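Local coordinates for gluconate kinase (Lactobacillus acidophilus, PDB 3LL3), which probably transfers phosphate from ATP to a sugar or sugar acid, as a member of the FGGY family of carbohydrate kinases, at residues L242-V247 / S429-A434; Q308-D312 / K365-A369; N398-G402 / M424-Q428. All coordinates share one frame; numbering follows the deposited sequence.

Contact 1: residues L242-V247 / S429-A434; sequences LSTIGV and SGTLAA
The side chain of Ser429 places OG between its own backbone N and carbonyl carbon (chi1 58°), which turns the hydroxyl onto the backbone of Ser243. There OG lies 3.3 Å from Ser243 CA and gives a weak hydrogen bond to Ser243 O. In Leu242, CG sits beside the backbone N (chi1 -69°), and the two methyls fork over the neighbouring helix: CD2 rests 3.8 Å from Ala433 CB, while CD1 reaches Ala434 CB at 4.1 Å. Ile245 closes in on the Ala433 methyl with CG1, 3.6 Å from CB. The two helices, 239-245 from the N-terminal family region and 429-441 from the C-terminal one, meet here largely through small residues, with Leu242 and Ile245 filling in round the alanines, consistent with the interdomain helix contact of the actin-like ATPase fold. The CA atoms come closest at Gly246, 4.2 Å from Ser429 CA. A CA-H...O contact runs from Gly246 CA to Ser429 O, which a side chain on Gly246 would strike. With an alanine at Leu242 both methyls are lost, which would probably open a gap over Ala433 and Ala434. Beside the seam, a water accepts a bond from Gly430 N (3.2 Å) and bonds weakly with Ser243 OG.

Contact 2: residues Q308-D312 / K365-A369; sequences QTLFD and KPEMA
Lys365 sends its side chain across to Leu310 and Phe311, starting with CG anti to the backbone N (chi1 -170°) and then bending twice, so that the aliphatic part crosses the Phe311 ring and the amine swings up to the backbone. CG lies 3.7 Å from Phe311 CE2, and CD stands over one face of the ring, offset toward its rim. From there NZ donates a short hydrogen bond to Leu310 O, 2.6 Å away, meeting the carbonyl almost head-on (C=O...N angle 167°). Helix 300-311 is near its C-terminal end here, in a wider pi-type turn, and the lysine at the start of helix 365-388 probably offsets the negative potential of its carbonyls. The same amine makes weak hydrogen bonds to Thr309 O and Phe311 O of the second subunit, so the contact lies at the dimer interface. Next along the helix, Met368, a selenomethionine, offers CB to Leu310 CD2 at 4.2 Å and also packs on Thr309 of the second subunit. At Ala369 the backbone N comes 4.0 Å from Leu310 CD2. Its methyl CB approaches the edge of the Phe311 ring, 4.3 Å from CZ, while Phe320 and Ala324 of helix 317-325 touch the same alanine.

Contact 3: residues N398-G402 / M424-Q428; sequences NATGG and MKEQQ. With ATP (adenosine-5'-triphosphate), chain C.
Apolar packing between Thr400 and Met424 joins the end of strand 396-400 to the end of strand 421-424. Thr400 holds OG1 between its backbone N and carbonyl carbon (chi1 54°), which leaves CG2 anti to the carbonyl carbon and 3.8 Å from Met424 CG. The bent chain of Met424, a selenomethionine, folds back to set SE 4.1 Å from Asn398 CB. Alongside, the side chain of Gln427 runs past Thr400 in the opposite direction and brings its amide group up to the backbone of Gly401. Water-mediated bonding continues the link between the strands: one water donates to Ala399 O (2.7 Å) and accepts from Met424 N (3.1 Å). Direct hydrogen bonds act at the strand, within the loop and at the nucleotide. Thr400 OG1 bonds to Asn258 OD1. Glu426 OE1 takes the backbone N of Gln428, the N-cap residue of helix 429-441, at 2.8 Å through its anti lone pair. Gly402 N points at the alpha-phosphate of ATP and bonds O1A at 2.8 Å (N-H...O angle 160°). A side chain on Gly402 would clash with ATP O2A, and the backbone angles of Gly401 themselves call for glycine. This Gly-Gly turn after a core strand is consistent with the adenosine motif of the actin-like ATPase fold.

Along the chain the segments run 242-247, 308-312, 365-369, 398-402, 424-428 and 429-434, so contact 1 spans the other two, which follow one another in series. Contacts 1 and 3 are neighbours, with centres about 10 Å apart: 424-428 leads straight into helix 429-441, and Val247 CG1 packs 3.7 Å from Thr400 CG2. The meeting of the two family regions is thereby joined to the nucleotide turn at the end of strand 396-400. Contact 2 lies farther out, its centre about 27 Å from that of contact 3 and 35 Å from that of contact 1, on the dimer side; helix 365-388 leads from it toward strand 396-400.

Contact 1: residues L242-V247 / S429-A434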
# COMPACT_ATOMS: atom_id res chain seq x y z
N LEU A 242 -33.47 -0.48 -14.83
CA LEU A 242 -34.55 -0.64 -13.87
C LEU A 242 -34.13 -0.27 -12.44
O LEU A 242 -34.90 0.36 -11.71
CB LEU A 242 -35.12 -2.05 -13.94
CG LEU A 242 -35.88 -2.31 -15.25
CD1 LEU A 242 -36.48 -3.71 -15.28
CD2 LEU A 242 -36.96 -1.27 -15.46
N SER A 243 -32.92 -0.67 -12.04
CA SER A 243 -32.39 -0.32 -10.73
C SER A 243 -32.27 1.19 -10.57
O SER A 243 -32.36 1.69 -9.46
CB SER A 243 -31.02 -0.96 -10.51
OG SER A 243 -31.17 -2.33 -10.26
N THR A 244 -32.04 1.91 -11.67
CA THR A 244 -31.93 3.37 -11.65
C THR A 244 -33.29 4.06 -11.51
O THR A 244 -33.51 4.87 -10.57
CB THR A 244 -31.19 3.89 -12.90
OG1 THR A 244 -29.94 3.20 -13.03
CG2 THR A 244 -30.92 5.39 -12.77
N ILE A 245 -34.22 3.76 -12.42
CA ILE A 245 -35.55 4.33 -12.26
C ILE A 245 -36.25 3.76 -11.01
O ILE A 245 -37.10 4.41 -10.43
CB ILE A 245 -36.46 4.18 -13.50
CG1 ILE A 245 -36.89 2.73 -13.72
CG2 ILE A 245 -35.77 4.74 -14.75
CD1 ILE A 245 -38.02 2.57 -14.76
N GLY A 246 -35.88 2.54 -10.60
CA GLY A 246 -36.43 1.92 -9.40
C GLY A 246 -36.07 2.60 -8.07
O GLY A 246 -36.65 2.27 -7.02
N VAL A 247 -35.12 3.53 -8.12
CA VAL A 247 -34.77 4.36 -6.96
C VAL A 247 -35.16 5.81 -7.23
O VAL A 247 -34.68 6.74 -6.57
CB VAL A 247 -33.28 4.24 -6.55
CG1 VAL A 247 -32.95 2.80 -6.13
CG2 VAL A 247 -32.32 4.75 -7.64
N SER A 429 -35.06 -2.43 -6.08
CA SER A 429 -35.46 -1.43 -7.05
C SER A 429 -35.80 -2.02 -8.42
O SER A 429 -36.66 -1.50 -9.12
CB SER A 429 -34.36 -0.40 -7.21
OG SER A 429 -33.17 -1.06 -7.60
N GLY A 430 -35.12 -3.10 -8.79
CA GLY A 430 -35.27 -3.71 -10.11
C GLY A 430 -36.63 -4.36 -10.36
O GLY A 430 -37.27 -4.08 -11.38
N THR A 431 -37.07 -5.25 -9.47
CA THR A 431 -38.41 -5.79 -9.60
C THR A 431 -39.49 -4.73 -9.41
O THR A 431 -40.54 -4.79 -10.04
CB THR A 431 -38.68 -6.98 -8.66
OG1 THR A 431 -38.39 -6.60 -7.32
CG2 THR A 431 -37.82 -8.18 -9.03
N LEU A 432 -39.23 -3.74 -8.55
CA LEU A 432 -40.16 -2.64 -8.35
C LEU A 432 -40.40 -1.91 -9.68
O LEU A 432 -41.54 -1.65 -10.06
CB LEU A 432 -39.61 -1.66 -7.31
CG LEU A 432 -40.47 -0.45 -6.95
CD1 LEU A 432 -40.11 0.09 -5.57
CD2 LEU A 432 -40.35 0.65 -7.99
N ALA A 433 -39.31 -1.57 -10.36
CA ALA A 433 -39.44 -0.84 -11.62
C ALA A 433 -39.99 -1.74 -12.73
O ALA A 433 -40.68 -1.26 -13.62
CB ALA A 433 -38.12 -0.19 -12.02
N ALA A 434 -39.70 -3.04 -12.67
CA ALA A 434 -40.32 -3.99 -13.59
C ALA A 434 -41.82 -3.99 -13.38
O ALA A 434 -42.58 -3.95 -14.34
CB ALA A 434 -39.76 -5.39 -13.42
O HOH W 1 -32.28 -4.31 -7.83

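Contact 2: residues Q308-D312 / K365-A369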
# COMPACT_ATOMS: atom_id res chain seq x y z
N GLN A 308 -11.89 -9.65 7.17
CA GLN A 308 -11.27 -10.94 7.46
C GLN A 308 -9.75 -10.89 7.54
O GLN A 308 -9.14 -11.72 8.21
CB GLN A 308 -11.62 -11.95 6.36
CG GLN A 308 -13.07 -12.40 6.32
CD GLN A 308 -13.23 -13.64 5.47
OE1 GLN A 308 -13.66 -13.57 4.31
NE2 GLN A 308 -12.86 -14.79 6.04
N THR A 309 -9.14 -9.95 6.84
CA THR A 309 -7.68 -9.92 6.70
C THR A 309 -7.03 -9.01 7.74
O THR A 309 -6.05 -9.39 8.36
CB THR A 309 -7.26 -9.49 5.28
OG1 THR A 309 -7.74 -10.46 4.35
CG2 THR A 309 -5.75 -9.39 5.16
N LEU A 310 -7.60 -7.82 7.92
CA LEU A 310 -7.05 -6.88 8.88
C LEU A 310 -7.30 -7.38 10.29
O LEU A 310 -6.50 -7.11 11.18
CB LEU A 310 -7.64 -5.47 8.72
CG LEU A 310 -7.05 -4.63 7.59
CD1 LEU A 310 -7.11 -5.44 6.33
CD2 LEU A 310 -7.78 -3.32 7.37
N PHE A 311 -8.38 -8.13 10.49
CA PHE A 311 -8.71 -8.63 11.83
C PHE A 311 -8.68 -10.16 11.90
O PHE A 311 -7.65 -10.77 12.19
CB PHE A 311 -10.09 -8.13 12.27
CG PHE A 311 -10.22 -6.62 12.34
CD1 PHE A 311 -10.56 -5.89 11.22
CD2 PHE A 311 -10.04 -5.95 13.54
CE1 PHE A 311 -10.69 -4.51 11.28
CE2 PHE A 311 -10.17 -4.57 13.60
CZ PHE A 311 -10.50 -3.85 12.47
N ASP A 312 -9.82 -10.77 11.65
CA ASP A 312 -9.96 -12.22 11.67
C ASP A 312 -11.38 -12.58 11.25
O ASP A 312 -12.23 -11.69 11.15
CB ASP A 312 -9.56 -12.84 13.04
CG ASP A 312 -10.53 -12.50 14.17
OD1 ASP A 312 -11.77 -12.55 13.98
OD2 ASP A 312 -10.05 -12.22 15.29
N LYS A 365 -4.36 0.11 13.55
CA LYS A 365 -5.48 -0.61 12.94
C LYS A 365 -6.65 0.29 12.53
O LYS A 365 -7.20 0.13 11.45
CB LYS A 365 -5.97 -1.75 13.83
CG LYS A 365 -6.98 -2.69 13.13
CD LYS A 365 -6.26 -3.88 12.50
CE LYS A 365 -5.80 -4.83 13.62
NZ LYS A 365 -5.18 -6.07 13.10
N PRO A 366 -7.05 1.23 13.39
CA PRO A 366 -8.21 2.04 12.99
C PRO A 366 -7.96 2.83 11.70
O PRO A 366 -8.86 2.93 10.89
CB PRO A 366 -8.39 2.98 14.18
CG PRO A 366 -7.96 2.14 15.34
CD PRO A 366 -6.74 1.41 14.82
N GLU A 367 -6.77 3.40 11.55
CA GLU A 367 -6.41 4.12 10.33
C GLU A 367 -6.47 3.22 9.08
O GLU A 367 -6.90 3.67 8.02
CB GLU A 367 -5.01 4.73 10.44
CG GLU A 367 -4.92 6.02 11.27
CD GLU A 367 -5.16 5.80 12.76
OE1 GLU A 367 -4.88 4.71 13.29
OE2 GLU A 367 -5.64 6.75 13.40
N MSE A 368 -6.03 1.97 9.20
CA MSE A 368 -6.08 1.08 8.04
C MSE A 368 -7.50 0.67 7.73
O MSE A 368 -7.87 0.64 6.57
CB MSE A 368 -5.20 -0.15 8.21
CG MSE A 368 -3.72 0.28 8.37
SE MSE A 368 -2.52 -1.24 8.40
CE MSE A 368 -2.54 -1.73 6.49
N ALA A 369 -8.28 0.38 8.77
CA ALA A 369 -9.68 0.01 8.62
C ALA A 369 -10.44 1.12 7.93
O ALA A 369 -11.17 0.88 6.98
CB ALA A 369 -10.32 -0.30 9.98

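Contact 3: residues N398-G402 / M424-Q428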
# COMPACT_ATOMS: atom_id res chain seq x y z
N ASN A 398 -29.38 8.85 -4.90
CA ASN A 398 -30.29 7.84 -4.38
C ASN A 398 -29.56 6.52 -4.19
O ASN A 398 -29.13 5.90 -5.16
CB ASN A 398 -31.49 7.67 -5.31
CG ASN A 398 -32.23 8.98 -5.54
OD1 ASN A 398 -33.20 9.05 -6.28
ND2 ASN A 398 -31.76 10.02 -4.89
N ALA A 399 -29.43 6.10 -2.94
CA ALA A 399 -28.48 5.07 -2.55
C ALA A 399 -29.10 3.81 -1.98
O ALA A 399 -30.02 3.86 -1.16
CB ALA A 399 -27.48 5.65 -1.54
N THR A 400 -28.53 2.68 -2.37
CA THR A 400 -28.99 1.38 -1.91
C THR A 400 -27.78 0.46 -1.78
O THR A 400 -26.70 0.80 -2.24
CB THR A 400 -29.96 0.75 -2.93
OG1 THR A 400 -29.34 0.71 -4.22
CG2 THR A 400 -31.27 1.55 -3.04
N GLY A 401 -27.98 -0.71 -1.20
CA GLY A 401 -26.96 -1.74 -1.16
C GLY A 401 -26.41 -2.02 0.22
O GLY A 401 -26.33 -1.13 1.05
N GLY A 402 -26.02 -3.26 0.46
CA GLY A 402 -25.58 -3.72 1.76
C GLY A 402 -24.37 -3.00 2.33
O GLY A 402 -24.18 -2.97 3.55
N MSE A 424 -33.40 4.57 0.39
CA MSE A 424 -34.72 4.23 -0.14
C MSE A 424 -35.39 3.20 0.74
O MSE A 424 -34.73 2.37 1.36
CB MSE A 424 -34.60 3.67 -1.57
CG MSE A 424 -33.68 4.49 -2.46
SE MSE A 424 -34.32 6.34 -2.72
CE MSE A 424 -36.09 5.88 -3.49
N LYS A 425 -36.71 3.24 0.77
CA LYS A 425 -37.47 2.25 1.53
C LYS A 425 -37.31 0.86 0.92
O LYS A 425 -37.24 -0.13 1.65
CB LYS A 425 -38.94 2.65 1.65
CG LYS A 425 -39.14 3.90 2.51
CD LYS A 425 -40.61 4.28 2.71
CE LYS A 425 -40.72 5.58 3.52
NZ LYS A 425 -42.08 6.21 3.45
N GLU A 426 -37.21 0.80 -0.41
CA GLU A 426 -37.09 -0.48 -1.11
C GLU A 426 -35.75 -0.73 -1.79
O GLU A 426 -35.37 -0.05 -2.75
CB GLU A 426 -38.20 -0.64 -2.15
CG GLU A 426 -38.16 -2.00 -2.86
CD GLU A 426 -38.23 -3.15 -1.85
OE1 GLU A 426 -37.35 -4.03 -1.89
OE2 GLU A 426 -39.16 -3.13 -1.00
N GLN A 427 -35.04 -1.75 -1.32
CA GLN A 427 -33.75 -2.08 -1.90
C GLN A 427 -33.91 -2.84 -3.22
O GLN A 427 -33.02 -2.82 -4.05
CB GLN A 427 -32.88 -2.90 -0.93
CG GLN A 427 -32.70 -2.24 0.43
CD GLN A 427 -31.85 -0.99 0.35
OE1 GLN A 427 -32.32 0.12 0.64
NE2 GLN A 427 -30.59 -1.16 -0.03
N GLN A 428 -35.05 -3.51 -3.39
CA GLN A 428 -35.31 -4.31 -4.59
C GLN A 428 -35.85 -3.42 -5.71
O GLN A 428 -36.95 -3.63 -6.22
CB GLN A 428 -36.30 -5.44 -4.28
CG GLN A 428 -35.76 -6.40 -3.23
CD GLN A 428 -34.37 -6.91 -3.59
OE1 GLN A 428 -34.13 -7.28 -4.74
NE2 GLN A 428 -33.45 -6.93 -2.62
PG ATP C . -28.16 -8.81 -3.88
O1G ATP C . -28.10 -9.72 -2.49
O2G ATP C . -29.46 -7.78 -3.84
O3G ATP C . -28.22 -9.69 -5.04
PB ATP C . -25.46 -8.26 -3.08
O1B ATP C . -24.30 -7.19 -3.55
O2B ATP C . -25.04 -9.64 -3.27
O3B ATP C . -26.80 -7.88 -4.00
PA ATP C . -25.82 -6.74 -0.57
O1A ATP C . -26.44 -5.39 -1.26
O2A ATP C . -26.49 -7.09 0.67
O3A ATP C . -25.88 -8.13 -1.48
O5' ATP C . -24.25 -6.40 -0.22
C5' ATP C . -23.42 -7.45 0.21
C4' ATP C . -22.21 -6.85 0.89
O4' ATP C . -22.41 -6.06 2.04
C3' ATP C . -20.92 -7.69 1.12
O3' ATP C . -19.96 -7.60 0.11
C2' ATP C . -20.49 -7.33 2.59
O2' ATP C . -19.10 -7.33 2.77
C1' ATP C . -21.21 -6.01 2.77
N9 ATP C . -21.62 -5.75 4.14
C8 ATP C . -22.33 -6.54 4.96
N7 ATP C . -22.59 -5.78 6.14
C5 ATP C . -22.01 -4.50 5.97
C6 ATP C . -21.97 -3.36 6.79
N6 ATP C . -22.64 -3.38 8.09
N1 ATP C . -21.36 -2.24 6.37
C2 ATP C . -20.75 -2.19 5.14
N3 ATP C . -20.80 -3.32 4.34
C4 ATP C . -21.42 -4.45 4.76
O HOH W 2 -31.21 2.39 0.74